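PDB 6HXI: citrate lyase, subunit 1 from Methanosaeta concilii, which probably catalyses, together with a partner subunit, the ATP-driven conversion of citrate and coenzyme A into acetyl-CoA and oxaloacetate, releasing ADP and phosphate. Local coordinates for residues P380-E383 / Q384-L388; E313-H316 / Y317-I321; T351-G354 / V355-L359. All blocks are in the same frame, centred on the assembly; numbering follows the deposited sequence.

All three contacts are helical turns within the citrate-binding region. Contact 3 occupies the middle: its centre lies about 8 Å from that of contact 2 and about 12 Å from that of contact 1, while contacts 1 and 2 do not meet. Contacts 2 and 3 are mostly buried; contact 1 is partly buried and meets the partner chain through five residues, contact 2 through two, contact 3 through none. Contact 1 uses water and a carboxylate, contact 2 threonine hydroxyls and sulfur over a ring, contact 3 valines and a glycine, with K353 and M357 on the exposed side. T314 OG1 to T351 O, a probable hydrogen bond, joins contacts 2 and 3.

Contact 1 of 3, residues P380-E383 / Q384-L388; sequences PNYE and QGLKL
Y382 and L386, one helical turn apart, touch through CD2 of the ring and CD1 of the leucine at 3.7 Å. The methyl approaches the ring edge near its plane. On one face of the same ring, offset toward the rim, lies E383 CD, 4.1 Å above the plane. The glutamate reaches it because CG sits between the backbone N and the carbonyl carbon (chi1 49°) and the chain then bends at chi2. So turned, E383 OE1 accepts from a water at 3.0 Å. That water in turn accepts from Q384 N at 3.2 Å, a bridge to an amide of the first turn. This is the start of helix 382-396, the crossover of the beta-alpha-beta unit between parallel strands 371-376 and 400-403, with N381 at the N-cap. The backbone repeat begins at once: G385 N donates to N381 O (3.2 Å), then L386 N to Y382 O (2.8 Å, N-H...O 165°) and K387 N to E383 O (2.9 Å). Further out, Y382 packs on V348 and P405, and Q384 on A349. From the succinyl-CoA ligase alpha-type chain, T346 packs on Q384 and its carbonyl oxygen takes a weak hydrogen bond from K387 NZ.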
ATOM      1  N   PRO C 380      10.378 -38.883 -26.025  1.00 42.58           N
ATOM      2  CA  PRO C 380       9.774 -37.547 -25.834  1.00 43.31           C
ATOM      3  C   PRO C 380      10.471 -36.425 -26.600  1.00 46.07           C
ATOM      4  O   PRO C 380      11.667 -36.229 -26.456  1.00 44.94           O
ATOM      5  CB  PRO C 380       9.820 -37.349 -24.311  1.00 44.55           C
ATOM      6  CG  PRO C 380       9.843 -38.718 -23.760  1.00 47.83           C
ATOM      7  CD  PRO C 380      10.630 -39.541 -24.726  1.00 43.50           C
ATOM      8  N   ASN C 381       9.699 -35.726 -27.451  1.00 44.73           N
ATOM      9  CA  ASN C 381      10.109 -34.612 -28.328  1.00 45.24           C
ATOM     10  C   ASN C 381      11.191 -35.010 -29.348  1.00 47.87           C
ATOM     11  O   ASN C 381      11.977 -34.158 -29.752  1.00 48.40           O
ATOM     12  CB  ASN C 381      10.541 -33.358 -27.519  1.00 46.88           C
ATOM     13  CG  ASN C 381       9.601 -32.922 -26.408  1.00 57.06           C
ATOM     14  OD1 ASN C 381       9.981 -32.903 -25.240  1.00 55.52           O
ATOM     15  ND2 ASN C 381       8.388 -32.484 -26.734  1.00 39.55           N
ATOM     16  N   TYR C 382      11.226 -36.288 -29.779  1.00 44.47           N
ATOM     17  CA  TYR C 382      12.258 -36.760 -30.710  1.00 45.04           C
ATOM     18  C   TYR C 382      12.310 -35.954 -31.993  1.00 50.68           C
ATOM     19  O   TYR C 382      13.413 -35.653 -32.434  1.00 51.15           O
ATOM     20  CB  TYR C 382      12.172 -38.276 -31.007  1.00 45.65           C
ATOM     21  CG  TYR C 382      11.167 -38.667 -32.065  1.00 47.28           C
ATOM     22  CD1 TYR C 382       9.851 -38.955 -31.729  1.00 50.39           C
ATOM     23  CD2 TYR C 382      11.529 -38.743 -33.406  1.00 47.77           C
ATOM     24  CE1 TYR C 382       8.920 -39.320 -32.700  1.00 53.35           C
ATOM     25  CE2 TYR C 382      10.598 -39.070 -34.389  1.00 49.12           C
ATOM     26  CZ  TYR C 382       9.300 -39.390 -34.027  1.00 58.02           C
ATOM     27  OH  TYR C 382       8.365 -39.751 -34.964  1.00 62.36           O
ATOM     28  N   GLU C 383      11.137 -35.600 -32.584  1.00 47.00           N
ATOM     29  CA  GLU C 383      11.083 -34.862 -33.855  1.00 47.98           C
ATOM     30  C   GLU C 383      11.834 -33.531 -33.765  1.00 50.81           C
ATOM     31  O   GLU C 383      12.611 -33.221 -34.662  1.00 51.36           O
ATOM     32  CB  GLU C 383       9.655 -34.719 -34.437  1.00 50.28           C
ATOM     33  CG  GLU C 383       8.532 -34.227 -33.533  1.00 69.75           C
ATOM     34  CD  GLU C 383       7.858 -35.285 -32.673  1.00 88.92           C
ATOM     35  OE1 GLU C 383       8.186 -35.374 -31.466  1.00 48.97           O
ATOM     36  OE2 GLU C 383       7.050 -36.066 -33.227  1.00 89.67           O
ATOM     37  N   GLN C 384      11.688 -32.812 -32.642  1.00 47.50           N
ATOM     38  CA  GLN C 384      12.417 -31.573 -32.353  1.00 47.44           C
ATOM     39  C   GLN C 384      13.933 -31.845 -32.246  1.00 53.50           C
ATOM     40  O   GLN C 384      14.726 -31.053 -32.764  1.00 55.77           O
ATOM     41  CB  GLN C 384      11.876 -30.932 -31.068  1.00 47.46           C
ATOM     42  CG  GLN C 384      12.575 -29.636 -30.663  1.00 49.52           C
ATOM     43  CD  GLN C 384      12.105 -29.078 -29.338  1.00 65.24           C
ATOM     44  OE1 GLN C 384      11.119 -29.537 -28.741  1.00 63.40           O
ATOM     45  NE2 GLN C 384      12.791 -28.044 -28.861  1.00 55.94           N
ATOM     46  N   GLY C 385      14.312 -32.950 -31.593  1.00 48.73           N
ATOM     47  CA  GLY C 385      15.705 -33.362 -31.451  1.00 48.92           C
ATOM     48  C   GLY C 385      16.357 -33.727 -32.785  1.00 54.67           C
ATOM     49  O   GLY C 385      17.477 -33.290 -33.072  1.00 55.88           O
ATOM     50  N   LEU C 386      15.662 -34.519 -33.610  1.00 49.97           N
ATOM     51  CA  LEU C 386      16.167 -34.915 -34.929  1.00 51.11           C
ATOM     52  C   LEU C 386      16.231 -33.687 -35.865  1.00 57.81           C
ATOM     53  O   LEU C 386      17.108 -33.639 -36.725  1.00 58.37           O
ATOM     54  CB  LEU C 386      15.327 -36.039 -35.578  1.00 50.78           C
ATOM     55  CG  LEU C 386      15.096 -37.374 -34.841  1.00 53.63           C
ATOM     56  CD1 LEU C 386      14.329 -38.334 -35.734  1.00 54.53           C
ATOM     57  CD2 LEU C 386      16.393 -38.044 -34.411  1.00 53.39           C
ATOM     58  N   LYS C 387      15.322 -32.695 -35.686  1.00 55.82           N
ATOM     59  CA  LYS C 387      15.309 -31.439 -36.458  1.00 57.79           C
ATOM     60  C   LYS C 387      16.606 -30.648 -36.199  1.00 64.94           C
ATOM     61  O   LYS C 387      17.199 -30.141 -37.149  1.00 68.23           O
ATOM     62  CB  LYS C 387      14.087 -30.569 -36.107  1.00 60.23           C
ATOM     63  CG  LYS C 387      13.716 -29.560 -37.201  1.00 90.50           C
ATOM     64  CD  LYS C 387      13.007 -28.311 -36.655  1.00110.66           C
ATOM     65  CE  LYS C 387      11.537 -28.515 -36.333  1.00126.87           C
ATOM     66  NZ  LYS C 387      11.053 -27.545 -35.314  1.00131.63           N
ATOM     67  N   LEU C 388      17.044 -30.560 -34.918  1.00 59.67           N
ATOM     68  CA  LEU C 388      18.282 -29.901 -34.482  1.00 59.80           C
ATOM     69  C   LEU C 388      19.505 -30.538 -35.153  1.00 64.68           C
ATOM     70  O   LEU C 388      20.385 -29.817 -35.607  1.00 64.08           O
ATOM     71  CB  LEU C 388      18.454 -30.024 -32.948  1.00 58.29           C
ATOM     72  CG  LEU C 388      17.543 -29.199 -32.044  1.00 60.96           C
ATOM     73  CD1 LEU C 388      17.586 -29.743 -30.609  1.00 59.25           C
ATOM     74  CD2 LEU C 388      17.926 -27.736 -32.075  1.00 60.17           C
TER
HETATM   75  O   HOH W   1       9.049 -32.597 -30.903  1.00 59.13           O

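Contact 2 of 3, residues E313-H316 / Y317-I321; sequences ETYH and YTCTI
Within helix 311-325 of the citrate-binding region, Y315 and C319 form a Cys sulfur-aromatic contact one turn apart, with the threonines on either side of C319 in sequence folding their hydroxyls back onto the backbone. C319 SG stands over one face of the Y315 ring, 3.7 Å from its centroid and 21° off the normal. The offset is toward the phenol end, since CZ is the ring carbon nearest to SG, at 3.5 Å. With CG anti to the backbone N (chi1 165°), the ring slants toward the next turn, which brings one face over SG. H316 adds a neighbour on the rim: its NE2 lies in the plane of the tyrosine ring, at the edge, while Y315 CD2 sits over one face of the imidazole. With an alanine in place of Y315, the sulfur of C319 would probably lose its aromatic cover and E361, which hydrogen-bonds the phenol OH, would be left without that partner.

The threonines double the grip on two carbonyls. T314 O accepts from T318 N at 2.9 Å and from T318 OG1 at 2.7 Å, the two donors coming from opposite faces of the carbonyl plane. H316 O is held in the same manner by T320 N (3.1 Å) and T320 OG1 (2.6 Å). Each hydroxyl thus has an acceptor inside its own helix despite burial.

Around this turn, helix 348-361 packs M357 against Y315 and A358 against T318 and C319. Helix 246-256 brings F250 to H316 and T320, whereas Y317 packs on L262 of strand 261-266 and its OH hydrogen-bonds K263 O.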
ATOM      1  N   GLU C 313      24.461 -31.629 -18.644  1.00 50.58           N
ATOM      2  CA  GLU C 313      25.070 -32.947 -18.416  1.00 50.41           C
ATOM      3  C   GLU C 313      25.441 -33.634 -19.729  1.00 53.30           C
ATOM      4  O   GLU C 313      26.570 -34.114 -19.855  1.00 54.95           O
ATOM      5  CB  GLU C 313      24.176 -33.845 -17.557  1.00 51.28           C
ATOM      6  CG  GLU C 313      24.074 -33.356 -16.118  1.00 63.19           C
ATOM      7  CD  GLU C 313      22.940 -33.903 -15.274  1.00 81.05           C
ATOM      8  OE1 GLU C 313      22.016 -34.542 -15.826  1.00 76.97           O
ATOM      9  OE2 GLU C 313      22.968 -33.667 -14.046  1.00 87.52           O
ATOM     10  N   THR C 314      24.521 -33.621 -20.725  1.00 47.29           N
ATOM     11  CA  THR C 314      24.751 -34.247 -22.036  1.00 47.48           C
ATOM     12  C   THR C 314      25.803 -33.487 -22.815  1.00 52.06           C
ATOM     13  O   THR C 314      26.549 -34.094 -23.584  1.00 50.82           O
ATOM     14  CB  THR C 314      23.441 -34.440 -22.833  1.00 54.42           C
ATOM     15  OG1 THR C 314      22.895 -33.155 -23.155  1.00 55.90           O
ATOM     16  CG2 THR C 314      22.419 -35.270 -22.088  1.00 49.07           C
ATOM     17  N   TYR C 315      25.864 -32.160 -22.617  1.00 49.51           N
ATOM     18  CA  TYR C 315      26.845 -31.305 -23.282  1.00 51.33           C
ATOM     19  C   TYR C 315      28.264 -31.692 -22.849  1.00 58.36           C
ATOM     20  O   TYR C 315      29.108 -31.933 -23.709  1.00 60.32           O
ATOM     21  CB  TYR C 315      26.544 -29.824 -22.985  1.00 53.67           C
ATOM     22  CG  TYR C 315      27.682 -28.898 -23.321  1.00 57.47           C
ATOM     23  CD1 TYR C 315      27.894 -28.476 -24.626  1.00 60.36           C
ATOM     24  CD2 TYR C 315      28.569 -28.461 -22.335  1.00 58.64           C
ATOM     25  CE1 TYR C 315      28.954 -27.635 -24.949  1.00 63.30           C
ATOM     26  CE2 TYR C 315      29.638 -27.625 -22.647  1.00 61.06           C
ATOM     27  CZ  TYR C 315      29.821 -27.212 -23.956  1.00 68.48           C
ATOM     28  OH  TYR C 315      30.868 -26.398 -24.282  1.00 74.14           O
ATOM     29  N   HIS C 316      28.515 -31.778 -21.521  1.00 54.73           N
ATOM     30  CA  HIS C 316      29.817 -32.167 -20.955  1.00 55.24           C
ATOM     31  C   HIS C 316      30.242 -33.565 -21.347  1.00 59.29           C
ATOM     32  O   HIS C 316      31.419 -33.784 -21.608  1.00 60.84           O
ATOM     33  CB  HIS C 316      29.856 -31.977 -19.438  1.00 55.31           C
ATOM     34  CG  HIS C 316      29.832 -30.540 -19.035  1.00 59.41           C
ATOM     35  ND1 HIS C 316      28.824 -30.033 -18.225  1.00 60.76           N
ATOM     36  CD2 HIS C 316      30.669 -29.533 -19.372  1.00 62.93           C
ATOM     37  CE1 HIS C 316      29.090 -28.743 -18.084  1.00 61.10           C
ATOM     38  NE2 HIS C 316      30.190 -28.396 -18.754  1.00 63.03           N
ATOM     39  N   TYR C 317      29.275 -34.499 -21.425  1.00 54.14           N
ATOM     40  CA  TYR C 317      29.472 -35.876 -21.845  1.00 53.14           C
ATOM     41  C   TYR C 317      29.910 -35.920 -23.313  1.00 56.84           C
ATOM     42  O   TYR C 317      30.884 -36.601 -23.630  1.00 58.12           O
ATOM     43  CB  TYR C 317      28.170 -36.664 -21.650  1.00 53.78           C
ATOM     44  CG  TYR C 317      28.306 -38.154 -21.867  1.00 56.64           C
ATOM     45  CD1 TYR C 317      28.671 -39.003 -20.822  1.00 58.36           C
ATOM     46  CD2 TYR C 317      28.038 -38.724 -23.107  1.00 58.14           C
ATOM     47  CE1 TYR C 317      28.779 -40.380 -21.015  1.00 60.18           C
ATOM     48  CE2 TYR C 317      28.133 -40.100 -23.307  1.00 59.66           C
ATOM     49  CZ  TYR C 317      28.521 -40.924 -22.264  1.00 68.02           C
ATOM     50  OH  TYR C 317      28.627 -42.278 -22.474  1.00 70.17           O
ATOM     51  N   THR C 318      29.182 -35.211 -24.203  1.00 52.70           N
ATOM     52  CA  THR C 318      29.454 -35.154 -25.641  1.00 54.04           C
ATOM     53  C   THR C 318      30.809 -34.498 -25.894  1.00 61.38           C
ATOM     54  O   THR C 318      31.530 -34.944 -26.785  1.00 62.83           O
ATOM     55  CB  THR C 318      28.289 -34.482 -26.424  1.00 58.60           C
ATOM     56  OG1 THR C 318      27.042 -35.068 -26.053  1.00 51.29           O
ATOM     57  CG2 THR C 318      28.446 -34.598 -27.947  1.00 58.84           C
ATOM     58  N   CYS C 319      31.160 -33.462 -25.099  1.00 58.36           N
ATOM     59  CA  CYS C 319      32.444 -32.750 -25.178  1.00 60.93           C
ATOM     60  C   CYS C 319      33.588 -33.707 -24.864  1.00 66.75           C
ATOM     61  O   CYS C 319      34.629 -33.642 -25.516  1.00 68.34           O
ATOM     62  CB  CYS C 319      32.464 -31.551 -24.231  1.00 61.83           C
ATOM     63  SG  CYS C 319      31.657 -30.068 -24.887  1.00 66.34           S
ATOM     64  N   THR C 320      33.382 -34.600 -23.867  1.00 62.50           N
ATOM     65  CA  THR C 320      34.357 -35.611 -23.443  1.00 62.54           C
ATOM     66  C   THR C 320      34.623 -36.628 -24.558  1.00 65.36           C
ATOM     67  O   THR C 320      35.787 -36.896 -24.855  1.00 65.70           O
ATOM     68  CB  THR C 320      33.915 -36.282 -22.134  1.00 63.54           C
ATOM     69  OG1 THR C 320      33.566 -35.277 -21.196  1.00 58.79           O
ATOM     70  CG2 THR C 320      34.996 -37.167 -21.534  1.00 62.74           C
ATOM     71  N   ILE C 321      33.543 -37.193 -25.158  1.00 60.98           N
ATOM     72  CA  ILE C 321      33.628 -38.169 -26.255  1.00 61.42           C
ATOM     73  C   ILE C 321      34.318 -37.531 -27.458  1.00 66.80           C
ATOM     74  O   ILE C 321      35.263 -38.123 -27.988  1.00 67.54           O
ATOM     75  CB  ILE C 321      32.247 -38.810 -26.603  1.00 63.41           C
ATOM     76  CG1 ILE C 321      31.800 -39.783 -25.477  1.00 62.50           C
ATOM     77  CG2 ILE C 321      32.273 -39.513 -27.994  1.00 64.44           C
ATOM     78  CD1 ILE C 321      30.426 -40.347 -25.610  1.00 67.53           C
TER

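Contact 3 of 3, residues T351-G354 / V355-L359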
ATOM      1  N   THR C 351      18.361 -33.360 -24.409  1.00 43.52           N
ATOM      2  CA  THR C 351      19.605 -34.135 -24.518  1.00 43.27           C
ATOM      3  C   THR C 351      20.330 -33.800 -25.828  1.00 49.96           C
ATOM      4  O   THR C 351      21.517 -33.455 -25.781  1.00 49.94           O
ATOM      5  CB  THR C 351      19.392 -35.649 -24.334  1.00 43.23           C
ATOM      6  OG1 THR C 351      18.558 -36.160 -25.363  1.00 37.86           O
ATOM      7  CG2 THR C 351      18.862 -36.015 -22.964  1.00 42.20           C
ATOM      8  N   PHE C 352      19.607 -33.856 -26.991  1.00 46.87           N
ATOM      9  CA  PHE C 352      20.214 -33.540 -28.288  1.00 47.39           C
ATOM     10  C   PHE C 352      20.606 -32.074 -28.400  1.00 49.95           C
ATOM     11  O   PHE C 352      21.516 -31.784 -29.162  1.00 51.91           O
ATOM     12  CB  PHE C 352      19.358 -34.004 -29.475  1.00 49.88           C
ATOM     13  CG  PHE C 352      19.465 -35.482 -29.799  1.00 51.31           C
ATOM     14  CD1 PHE C 352      20.074 -36.370 -28.912  1.00 53.06           C
ATOM     15  CD2 PHE C 352      18.950 -35.987 -30.984  1.00 53.14           C
ATOM     16  CE1 PHE C 352      20.167 -37.726 -29.205  1.00 52.48           C
ATOM     17  CE2 PHE C 352      19.047 -37.347 -31.278  1.00 55.84           C
ATOM     18  CZ  PHE C 352      19.664 -38.204 -30.390  1.00 53.05           C
ATOM     19  N   LYS C 353      20.015 -31.170 -27.593  1.00 44.03           N
ATOM     20  CA  LYS C 353      20.442 -29.769 -27.567  1.00 45.70           C
ATOM     21  C   LYS C 353      21.876 -29.690 -27.024  1.00 51.37           C
ATOM     22  O   LYS C 353      22.664 -28.913 -27.550  1.00 54.01           O
ATOM     23  CB  LYS C 353      19.494 -28.880 -26.740  1.00 47.75           C
ATOM     24  CG  LYS C 353      19.946 -27.426 -26.661  1.00 58.04           C
ATOM     25  CD  LYS C 353      18.823 -26.467 -26.361  1.00 77.00           C
ATOM     26  CE  LYS C 353      19.172 -25.062 -26.802  1.00 91.87           C
ATOM     27  NZ  LYS C 353      20.010 -24.345 -25.807  1.00103.66           N
ATOM     28  N   GLY C 354      22.192 -30.519 -26.013  1.00 47.02           N
ATOM     29  CA  GLY C 354      23.523 -30.636 -25.414  1.00 46.96           C
ATOM     30  C   GLY C 354      24.535 -31.235 -26.386  1.00 48.93           C
ATOM     31  O   GLY C 354      25.666 -30.750 -26.493  1.00 46.14           O
ATOM     32  N   VAL C 355      24.105 -32.282 -27.123  1.00 45.59           N
ATOM     33  CA  VAL C 355      24.888 -32.990 -28.154  1.00 46.24           C
ATOM     34  C   VAL C 355      25.212 -32.014 -29.312  1.00 55.81           C
ATOM     35  O   VAL C 355      26.363 -31.939 -29.738  1.00 58.06           O
ATOM     36  CB  VAL C 355      24.158 -34.279 -28.649  1.00 47.52           C
ATOM     37  CG1 VAL C 355      24.882 -34.918 -29.839  1.00 48.10           C
ATOM     38  CG2 VAL C 355      23.961 -35.289 -27.513  1.00 45.32           C
ATOM     39  N   VAL C 356      24.201 -31.271 -29.805  1.00 54.93           N
ATOM     40  CA  VAL C 356      24.349 -30.278 -30.880  1.00 57.07           C
ATOM     41  C   VAL C 356      25.342 -29.184 -30.460  1.00 62.93           C
ATOM     42  O   VAL C 356      26.236 -28.875 -31.238  1.00 64.25           O
ATOM     43  CB  VAL C 356      22.976 -29.725 -31.393  1.00 60.87           C
ATOM     44  CG1 VAL C 356      23.137 -28.461 -32.239  1.00 62.33           C
ATOM     45  CG2 VAL C 356      22.219 -30.792 -32.183  1.00 60.15           C
ATOM     46  N   MET C 357      25.225 -28.654 -29.218  1.00 60.62           N
ATOM     47  CA  MET C 357      26.122 -27.619 -28.668  1.00 62.59           C
ATOM     48  C   MET C 357      27.599 -28.035 -28.651  1.00 66.70           C
ATOM     49  O   MET C 357      28.471 -27.222 -28.980  1.00 65.83           O
ATOM     50  CB  MET C 357      25.677 -27.195 -27.269  1.00 64.69           C
ATOM     51  CG  MET C 357      24.504 -26.260 -27.294  1.00 69.62           C
ATOM     52  SD  MET C 357      23.861 -25.891 -25.659  1.00 74.20           S
ATOM     53  CE  MET C 357      23.479 -24.126 -25.910  1.00 72.74           C
ATOM     54  N   ALA C 358      27.868 -29.309 -28.281  1.00 63.04           N
ATOM     55  CA  ALA C 358      29.223 -29.849 -28.259  1.00 63.94           C
ATOM     56  C   ALA C 358      29.751 -30.026 -29.679  1.00 67.85           C
ATOM     57  O   ALA C 358      30.877 -29.602 -29.941  1.00 68.79           O
ATOM     58  CB  ALA C 358      29.261 -31.161 -27.510  1.00 63.45           C
ATOM     59  N   LEU C 359      28.919 -30.580 -30.607  1.00 62.35           N
ATOM     60  CA  LEU C 359      29.281 -30.786 -32.016  1.00 63.20           C
ATOM     61  C   LEU C 359      29.617 -29.474 -32.719  1.00 70.20           C
ATOM     62  O   LEU C 359      30.568 -29.442 -33.504  1.00 70.81           O
ATOM     63  CB  LEU C 359      28.204 -31.563 -32.788  1.00 62.14           C
ATOM     64  CG  LEU C 359      28.033 -33.045 -32.436  1.00 65.15           C
ATOM     65  CD1 LEU C 359      26.724 -33.577 -32.972  1.00 65.04           C
ATOM     66  CD2 LEU C 359      29.179 -33.887 -32.956  1.00 65.77           C
TER
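T351 O is gripped from several directions: V355 N donates to it at 3.1 Å with an N-H...O angle of 156°, G354 N adds a weak bond at 3.0 Å, and T314 OG1, which also faces T311 O of its own helix 311-325, probably hydrogen-bonds it. The carbonyl belongs to helix 348-361, which follows strand 334-338 and packs against strand 371-376, its parallel neighbour in the sheet of the citrate-binding region. V355 also comes close to T351 O through CG2, at 3.5 Å; that methyl lies beside the backbone N, because CG1 takes the position anti to it (chi1 173°).

The next carbonyls continue the alpha-helical pattern. V356 N binds F352 O at 2.8 Å and is nearly straight (N-H...O 164°), and V356 CG2 crowds the same oxygen at 3.3 Å. G354 O receives A358 N at 3.2 Å. With no side chain on G354, its CA is directly met by the hydroxyl of T314, bringing the two helices close together.

The sides of the helix are divided. V355 packs on T318 of helix 311-325, while F352 and V356 turn to M389 of helix 382-396, and F352 also reaches V375 of strand 371-376.

K353 lies on the exposed side, where its chain crosses that of M357. The lysine bends at chi4, leaving NZ 3.5 Å from M357 CE, and the methionine CG rests 3.2 Å from K353 O.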